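Local coordinates for extracellular protein containing a SCP domain (Bacillus anthracis, PDB 4IFA) that is of unknown function but is an extracellular protein with an SCP (CAP-superfamily) domain, possibly connected with virulence, at residues M257-Y262 / G326-F331; A300-W305 / Y332-I337. One frame throughout, in Å; residues are numbered along the deposited sequence.

Contact 1. Residues M257-Y262 / G326-F331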
HETATM    1  N   MSE A 257      13.600  13.313  10.315  1.00 23.72           N
HETATM    2  CA  MSE A 257      14.166  13.208   8.951  1.00 23.60           C
HETATM    3  C   MSE A 257      13.674  14.304   8.016  1.00 25.16           C
HETATM    4  O   MSE A 257      14.454  14.898   7.275  1.00 25.18           O
HETATM    5  CB  MSE A 257      13.879  11.833   8.345  1.00 23.36           C
HETATM    6  CG  MSE A 257      14.661  10.700   8.996  1.00 23.86           C
HETATM    7 SE   MSE A 257      14.468   8.995   8.051  1.00 22.23          SE
HETATM    8  CE  MSE A 257      12.618   8.676   8.479  1.00 24.87           C
ATOM      9  N   LYS A 258      12.381  14.576   8.071  1.00 25.38           N
ATOM     10  CA  LYS A 258      11.766  15.607   7.223  1.00 26.57           C
ATOM     11  C   LYS A 258      12.294  16.970   7.623  1.00 26.51           C
ATOM     12  O   LYS A 258      12.783  17.750   6.784  1.00 28.53           O
ATOM     13  CB  LYS A 258      10.246  15.573   7.428  1.00 25.20           C
ATOM     14  CG  LYS A 258       9.389  16.722   6.818  1.00 34.32           C
ATOM     15  CD  LYS A 258       9.150  16.582   5.384  1.00 36.06           C
ATOM     16  CE  LYS A 258       8.383  17.778   4.778  1.00 40.03           C
ATOM     17  NZ  LYS A 258       7.001  17.882   5.329  1.00 44.47           N
ATOM     18  N   ASP A 259      12.232  17.260   8.916  1.00 26.63           N
ATOM     19  CA  ASP A 259      12.624  18.596   9.412  1.00 28.15           C
ATOM     20  C   ASP A 259      14.117  18.908   9.231  1.00 28.35           C
ATOM     21  O   ASP A 259      14.493  20.036   8.861  1.00 30.37           O
ATOM     22  CB  ASP A 259      12.307  18.723  10.897  1.00 29.81           C
ATOM     23  CG  ASP A 259      10.808  18.863  11.210  1.00 31.04           C
ATOM     24  OD1 ASP A 259       9.984  19.037  10.297  1.00 34.68           O
ATOM     25  OD2 ASP A 259      10.497  18.828  12.441  1.00 35.81           O
ATOM     26  N   ASN A 260      14.968  17.908   9.449  1.00 26.81           N
ATOM     27  CA  ASN A 260      16.415  18.086   9.406  1.00 26.93           C
ATOM     28  C   ASN A 260      17.128  17.573   8.174  1.00 26.59           C
ATOM     29  O   ASN A 260      18.357  17.473   8.143  1.00 27.98           O
ATOM     30  CB  ASN A 260      16.975  17.554  10.750  1.00 27.30           C
ATOM     31  CG  ASN A 260      16.506  18.402  11.914  1.00 30.40           C
ATOM     32  OD1 ASN A 260      16.706  19.611  11.920  1.00 32.99           O
ATOM     33  ND2 ASN A 260      15.810  17.778  12.873  1.00 33.07           N
ATOM     34  N   ASN A 261      16.351  17.288   7.125  1.00 26.83           N
ATOM     35  CA  ASN A 261      16.943  17.027   5.811  1.00 25.41           C
ATOM     36  C   ASN A 261      18.013  15.958   5.757  1.00 26.86           C
ATOM     37  O   ASN A 261      19.091  16.155   5.198  1.00 28.89           O
ATOM     38  CB  ASN A 261      17.401  18.348   5.219  1.00 28.54           C
ATOM     39  CG  ASN A 261      16.244  19.239   4.973  1.00 27.98           C
ATOM     40  OD1 ASN A 261      15.566  19.084   3.962  1.00 30.57           O
ATOM     41  ND2 ASN A 261      15.973  20.157   5.902  1.00 30.09           N
ATOM     42  N   TYR A 262      17.672  14.814   6.363  1.00 26.74           N
ATOM     43  CA  TYR A 262      18.536  13.633   6.291  1.00 26.98           C
ATOM     44  C   TYR A 262      17.652  12.388   6.172  1.00 24.95           C
ATOM     45  O   TYR A 262      16.445  12.425   6.372  1.00 25.39           O
ATOM     46  CB  TYR A 262      19.480  13.554   7.490  1.00 26.63           C
ATOM     47  CG  TYR A 262      18.818  12.991   8.731  1.00 26.73           C
ATOM     48  CD1 TYR A 262      18.911  11.635   9.010  1.00 25.08           C
ATOM     49  CD2 TYR A 262      18.076  13.798   9.596  1.00 26.78           C
ATOM     50  CE1 TYR A 262      18.285  11.091  10.115  1.00 24.95           C
ATOM     51  CE2 TYR A 262      17.447  13.266  10.714  1.00 27.47           C
ATOM     52  CZ  TYR A 262      17.543  11.897  10.952  1.00 24.27           C
ATOM     53  OH  TYR A 262      16.934  11.319  12.055  1.00 24.89           O
ATOM     54  N   GLY A 326       5.118   4.856  12.049  1.00 19.37           N
ATOM     55  CA  GLY A 326       4.997   6.314  12.194  1.00 19.54           C
ATOM     56  C   GLY A 326       5.241   6.988  10.862  1.00 19.23           C
ATOM     57  O   GLY A 326       6.259   6.750  10.220  1.00 20.97           O
ATOM     58  N   VAL A 327       4.334   7.867  10.476  1.00 19.68           N
ATOM     59  CA  VAL A 327       4.364   8.573   9.191  1.00 19.63           C
ATOM     60  C   VAL A 327       4.240  10.063   9.454  1.00 20.48           C
ATOM     61  O   VAL A 327       3.475  10.480  10.321  1.00 21.33           O
ATOM     62  CB  VAL A 327       3.222   8.080   8.260  1.00 19.43           C
ATOM     63  CG1 VAL A 327       3.179   8.882   6.970  1.00 20.89           C
ATOM     64  CG2 VAL A 327       3.340   6.538   8.010  1.00 19.14           C
ATOM     65  N   TYR A 328       5.059  10.848   8.746  1.00 20.79           N
ATOM     66  CA  TYR A 328       5.036  12.301   8.816  1.00 22.64           C
ATOM     67  C   TYR A 328       5.222  12.788   7.383  1.00 22.17           C
ATOM     68  O   TYR A 328       6.265  12.557   6.775  1.00 23.07           O
ATOM     69  CB  TYR A 328       6.131  12.846   9.733  1.00 23.37           C
ATOM     70  CG  TYR A 328       6.008  14.309  10.013  1.00 27.25           C
ATOM     71  CD1 TYR A 328       5.127  14.744  10.978  1.00 28.13           C
ATOM     72  CD2 TYR A 328       6.736  15.232   9.294  1.00 28.21           C
ATOM     73  CE1 TYR A 328       4.992  16.126  11.265  1.00 31.65           C
ATOM     74  CE2 TYR A 328       6.622  16.590   9.569  1.00 32.18           C
ATOM     75  CZ  TYR A 328       5.742  17.017  10.551  1.00 30.63           C
ATOM     76  OH  TYR A 328       5.602  18.385  10.826  1.00 35.71           O
ATOM     77  N   ASP A 329       4.178  13.401   6.828  1.00 24.96           N
ATOM     78  CA  ASP A 329       4.127  13.745   5.408  1.00 25.43           C
ATOM     79  C   ASP A 329       4.476  12.467   4.615  1.00 23.77           C
ATOM     80  O   ASP A 329       3.836  11.446   4.835  1.00 26.02           O
ATOM     81  CB  ASP A 329       5.002  14.970   5.083  1.00 27.01           C
ATOM     82  CG  ASP A 329       4.597  15.682   3.763  1.00 31.07           C
ATOM     83  OD1 ASP A 329       3.753  15.179   2.968  1.00 37.99           O
ATOM     84  OD2 ASP A 329       5.081  16.821   3.565  1.00 36.48           O
ATOM     85  N   LYS A 330       5.464  12.503   3.729  1.00 24.05           N
ATOM     86  CA  LYS A 330       5.834  11.303   2.979  1.00 22.74           C
ATOM     87  C   LYS A 330       7.090  10.631   3.493  1.00 21.29           C
ATOM     88  O   LYS A 330       7.857  10.092   2.721  1.00 21.64           O
ATOM     89  CB  LYS A 330       5.882  11.590   1.455  1.00 23.98           C
ATOM     90  CG  LYS A 330       4.486  11.999   0.916  1.00 28.25           C
ATOM     91  CD  LYS A 330       4.510  12.151  -0.577  1.00 31.39           C
ATOM     92  CE  LYS A 330       3.162  12.612  -1.085  1.00 35.65           C
ATOM     93  NZ  LYS A 330       3.242  13.032  -2.520  1.00 41.83           N
ATOM     94  N   PHE A 331       7.280  10.653   4.828  1.00 20.71           N
ATOM     95  CA  PHE A 331       8.349   9.925   5.494  1.00 19.40           C
ATOM     96  C   PHE A 331       7.644   8.839   6.298  1.00 19.39           C
ATOM     97  O   PHE A 331       6.768   9.132   7.117  1.00 20.78           O
ATOM     98  CB  PHE A 331       9.204  10.866   6.386  1.00 19.74           C
ATOM     99  CG  PHE A 331      10.141  11.742   5.612  1.00 21.19           C
ATOM    100  CD1 PHE A 331      11.504  11.444   5.530  1.00 23.51           C
ATOM    101  CD2 PHE A 331       9.644  12.802   4.868  1.00 25.09           C
ATOM    102  CE1 PHE A 331      12.330  12.214   4.757  1.00 23.47           C
ATOM    103  CE2 PHE A 331      10.492  13.589   4.111  1.00 24.98           C
ATOM    104  CZ  PHE A 331      11.819  13.257   4.057  1.00 23.67           C
TER
HETATM  105  O   HOH W   1       7.677  19.911  11.013  1.00 46.47           O
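Lys258 lies over Phe331 and reaches past it to Asp329, so one side chain serves both an aromatic and a charged partner. Its CB sits 4.1 Å from the centroid of the Phe331 ring, 23° off the normal, a CH-pi contact over the face; further out, Lys258 CD is 3.5 Å from Phe331 CE2. With CG anti to the backbone N (chi1 170°) and bends at chi2 and chi4, the lysine side chain crosses that of Phe331 at about a right angle and brings its ammonium group to the turn. There Lys258 NZ forms a salt bridge of 2.8 Å to Asp329 OD2, accepted on the anti lone pair of OD2, the one turned away from the other carboxylate oxygen. Lys258 CG meets a different aromatic in another way: it lies in the plane of the Tyr328 ring at its edge, 3.9 Å from Tyr328 CE2. Met257, present as selenomethionine, adds an apolar touch, its CB 3.7 Å from Phe331 CD1.

A water spans the outer side, 2.6 Å from Asp259 OD1, to which it donates, and 2.6 Å from Tyr328 OH; the other carboxylate oxygen of Asp259 is in a salt bridge with Lys255. On the strand side, a type II' turn from Tyr328 to Phe331, closed by backbone bonds in both directions between these two residues, sets Asp329 at the tip of the hairpin. Glu217 of helix 210-234 accepts from the Asp329 backbone N. On the helix side, a Schellman motif with Asn261 at positive phi turns the chain out of the helix.

The contact thus fastens the C-terminal end of helix 244-260 to the hairpin between strands 322-328 and 331-338, with helix 210-234 touching the strand end at Val327 and the turn at Asp329.

Contact 2. Residues A300-W305 / Y332-I337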
ATOM      1  N   ALA A 300       2.482   2.153  -1.336  1.00 18.45           N
ATOM      2  CA  ALA A 300       3.660   2.239  -2.181  1.00 18.71           C
ATOM      3  C   ALA A 300       4.946   2.071  -1.400  1.00 17.13           C
ATOM      4  O   ALA A 300       5.883   1.344  -1.830  1.00 18.90           O
ATOM      5  CB  ALA A 300       3.664   3.589  -2.950  1.00 19.07           C
ATOM      6  N   ALA A 301       5.032   2.681  -0.223  1.00 17.59           N
ATOM      7  CA  ALA A 301       6.237   2.512   0.613  1.00 16.89           C
ATOM      8  C   ALA A 301       6.457   1.074   0.989  1.00 16.40           C
ATOM      9  O   ALA A 301       7.578   0.567   0.897  1.00 17.48           O
ATOM     10  CB  ALA A 301       6.162   3.355   1.898  1.00 17.76           C
ATOM     11  N   LEU A 302       5.411   0.391   1.418  1.00 17.57           N
ATOM     12  CA  LEU A 302       5.545  -1.010   1.842  1.00 16.17           C
ATOM     13  C   LEU A 302       6.005  -1.911   0.661  1.00 16.68           C
ATOM     14  O   LEU A 302       6.816  -2.856   0.842  1.00 17.33           O
ATOM     15  CB  LEU A 302       4.237  -1.523   2.452  1.00 17.52           C
ATOM     16  CG  LEU A 302       4.221  -2.963   2.909  1.00 17.70           C
ATOM     17  CD1 LEU A 302       5.270  -3.199   3.978  1.00 18.53           C
ATOM     18  CD2 LEU A 302       2.827  -3.261   3.450  1.00 17.96           C
ATOM     19  N   GLN A 303       5.516  -1.644  -0.548  0.50 16.66           N
ATOM     20  CA  GLN A 303       5.927  -2.426  -1.712  0.50 17.27           C
ATOM     21  C   GLN A 303       7.395  -2.169  -2.041  0.50 17.48           C
ATOM     22  O   GLN A 303       8.086  -3.050  -2.558  0.50 18.02           O
ATOM     23  CB  GLN A 303       5.001  -2.205  -2.902  0.50 17.61           C
ATOM     24  CG  GLN A 303       3.662  -2.886  -2.702  0.50 15.88           C
ATOM     25  CD  GLN A 303       3.813  -4.387  -2.576  0.50 19.02           C
ATOM     26  OE1 GLN A 303       3.386  -5.005  -1.585  0.50 19.26           O
ATOM     27  NE2 GLN A 303       4.438  -4.989  -3.571  0.50 19.25           N
ATOM     28  N   GLY A 304       7.878  -0.968  -1.737  1.00 18.16           N
ATOM     29  CA  GLY A 304       9.304  -0.665  -1.880  1.00 19.12           C
ATOM     30  C   GLY A 304      10.107  -1.484  -0.881  1.00 18.34           C
ATOM     31  O   GLY A 304      11.165  -2.068  -1.217  1.00 19.89           O
ATOM     32  N   TRP A 305       9.635  -1.585   0.358  1.00 18.27           N
ATOM     33  CA  TRP A 305      10.320  -2.386   1.378  1.00 18.23           C
ATOM     34  C   TRP A 305      10.337  -3.878   1.042  1.00 17.69           C
ATOM     35  O   TRP A 305      11.352  -4.573   1.181  1.00 18.44           O
ATOM     36  CB  TRP A 305       9.729  -2.183   2.770  1.00 17.12           C
ATOM     37  CG  TRP A 305       9.933  -0.808   3.317  1.00 16.85           C
ATOM     38  CD1 TRP A 305      11.060  -0.039   3.170  1.00 19.91           C
ATOM     39  CD2 TRP A 305       9.055  -0.067   4.192  1.00 16.66           C
ATOM     40  NE1 TRP A 305      10.921   1.140   3.861  1.00 19.09           N
ATOM     41  CE2 TRP A 305       9.704   1.155   4.490  1.00 16.85           C
ATOM     42  CE3 TRP A 305       7.783  -0.288   4.710  1.00 17.40           C
ATOM     43  CZ2 TRP A 305       9.098   2.122   5.300  1.00 18.61           C
ATOM     44  CZ3 TRP A 305       7.189   0.680   5.466  1.00 17.45           C
ATOM     45  CH2 TRP A 305       7.859   1.848   5.781  1.00 17.75           C
ATOM     46  N   TYR A 332       8.048   7.605   6.048  1.00 18.96           N
ATOM     47  CA  TYR A 332       7.427   6.412   6.602  1.00 18.28           C
ATOM     48  C   TYR A 332       8.432   5.579   7.349  1.00 17.32           C
ATOM     49  O   TYR A 332       9.510   5.260   6.824  1.00 18.62           O
ATOM     50  CB  TYR A 332       6.895   5.531   5.441  1.00 18.70           C
ATOM     51  CG  TYR A 332       6.054   6.262   4.398  1.00 17.65           C
ATOM     52  CD1 TYR A 332       4.660   6.297   4.490  1.00 19.19           C
ATOM     53  CD2 TYR A 332       6.642   6.878   3.310  1.00 17.64           C
ATOM     54  CE1 TYR A 332       3.887   6.923   3.553  1.00 19.85           C
ATOM     55  CE2 TYR A 332       5.851   7.535   2.354  1.00 20.01           C
ATOM     56  CZ  TYR A 332       4.484   7.548   2.474  1.00 18.42           C
ATOM     57  OH  TYR A 332       3.701   8.198   1.543  1.00 20.32           O
ATOM     58  N   THR A 333       8.118   5.257   8.616  1.00 18.00           N
ATOM     59  CA  THR A 333       9.003   4.467   9.451  1.00 18.23           C
ATOM     60  C   THR A 333       8.277   3.315  10.121  1.00 17.47           C
ATOM     61  O   THR A 333       7.261   3.516  10.773  1.00 19.09           O
ATOM     62  CB  THR A 333       9.615   5.354  10.575  1.00 18.40           C
ATOM     63  OG1 THR A 333      10.387   6.416   9.997  1.00 19.29           O
ATOM     64  CG2 THR A 333      10.523   4.585  11.519  1.00 19.48           C
ATOM     65  N   GLN A 334       8.830   2.117   9.958  1.00 17.16           N
ATOM     66  CA  GLN A 334       8.418   0.940  10.725  1.00 17.70           C
ATOM     67  C   GLN A 334       9.450   0.707  11.803  1.00 17.56           C
ATOM     68  O   GLN A 334      10.653   0.618  11.497  1.00 18.44           O
ATOM     69  CB  GLN A 334       8.388  -0.319   9.858  1.00 18.74           C
ATOM     70  CG  GLN A 334       7.280  -0.393   8.839  1.00 18.07           C
ATOM     71  CD  GLN A 334       7.373  -1.634   7.964  1.00 17.99           C
ATOM     72  OE1 GLN A 334       8.450  -1.998   7.483  1.00 18.10           O
ATOM     73  NE2 GLN A 334       6.232  -2.321   7.762  1.00 17.99           N
ATOM     74  N   ASN A 335       8.988   0.526  13.044  1.00 18.30           N
ATOM     75  CA  ASN A 335       9.844   0.076  14.134  1.00 17.90           C
ATOM     76  C   ASN A 335       9.268  -1.251  14.638  1.00 18.45           C
ATOM     77  O   ASN A 335       8.147  -1.341  15.148  1.00 19.37           O
ATOM     78  CB  ASN A 335      10.014   1.108  15.250  1.00 19.12           C
ATOM     79  CG  ASN A 335      10.945   2.254  14.883  1.00 20.23           C
ATOM     80  OD1 ASN A 335      11.605   2.276  13.795  1.00 22.30           O
ATOM     81  ND2 ASN A 335      11.006   3.229  15.772  1.00 19.29           N
ATOM     82  N   PHE A 336      10.059  -2.308  14.463  1.00 18.88           N
ATOM     83  CA  PHE A 336       9.711  -3.662  14.852  1.00 19.35           C
ATOM     84  C   PHE A 336      10.350  -3.931  16.204  1.00 19.66           C
ATOM     85  O   PHE A 336      11.488  -3.518  16.455  1.00 20.48           O
ATOM     86  CB  PHE A 336      10.308  -4.684  13.852  1.00 18.95           C
ATOM     87  CG  PHE A 336       9.805  -4.583  12.441  1.00 18.24           C
ATOM     88  CD1 PHE A 336       8.767  -5.395  12.025  1.00 19.72           C
ATOM     89  CD2 PHE A 336      10.387  -3.711  11.534  1.00 18.35           C
ATOM     90  CE1 PHE A 336       8.300  -5.329  10.732  1.00 20.53           C
ATOM     91  CE2 PHE A 336       9.907  -3.612  10.240  1.00 18.76           C
ATOM     92  CZ  PHE A 336       8.864  -4.436   9.848  1.00 19.91           C
ATOM     93  N   ILE A 337       9.640  -4.645  17.076  1.00 20.60           N
ATOM     94  CA  ILE A 337      10.188  -5.042  18.372  1.00 22.37           C
ATOM     95  C   ILE A 337       9.840  -6.472  18.724  1.00 23.07           C
ATOM     96  O   ILE A 337       8.941  -7.096  18.153  1.00 21.97           O
ATOM     97  CB  ILE A 337       9.727  -4.141  19.544  1.00 24.72           C
ATOM     98  CG1 ILE A 337       8.193  -4.142  19.668  1.00 25.56           C
ATOM     99  CG2 ILE A 337      10.230  -2.669  19.326  1.00 25.15           C
ATOM    100  CD1 ILE A 337       7.710  -3.492  20.984  1.00 31.36           C
TER
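Two carbon contacts join Tyr332 to the helix. Ala301 CB stands over one face of the phenol ring, 4.0 Å from its centroid and 18° off the normal, a CH-pi contact, while Trp305 CH2 packs 3.8 Å from Tyr332 CB. The indole also presents its edge to the strand backbone: Tyr332 O lies in the ring plane, 3.5 Å from Trp305 CZ2.

Flat groups meet at Gln334. Its amide is laid against the indole with the planes only 15° apart, and Gln334 OE1 comes 3.3 Å from Trp305 CE3. Gln334 CG is anti to the carbonyl carbon and the chain runs extended beyond it, which brings the amide over the CE3-CZ3 rim of the six-membered ring. Ala301 O lies over the opposite indole face. Here segment 300-305 of helix 298-306 runs at 58° to segment 332-337 of strand 331-338, a helix-on-sheet layer of the alpha/beta fold of this SCP domain, with Leu302 CD1 at the indole edge and 4.0 Å from Gln334 NE2.

Several polar atoms find partners on neighbours: Trp305 NE1 donates to Ile291 O, Gln334 OE1 accepts from Asn290 ND2, both on adjacent strand 286-293, and Tyr332 OH bonds to His295 O.

From the N terminus, the chain first leaves helix 244-260 through 257-262, passes through strand 286-293 to helix 298-306, and only then enters the hairpin of strands 322-328 and 331-338. Contact 1 closes a loop of 63 residues at 326-331; contact 2 opens inside that loop at 300-305 and closes beyond it at 332-337, so the two cross. Their later segments are consecutive, and the hairpin joins them: Gly326 N lies 2.8 Å from Thr333 O, a probable backbone hydrogen bond. Met257 CE also packs 3.5 Å from Thr333 OG1. Together the contacts tie helices 244-260 and 298-306 to the same mixed sheet.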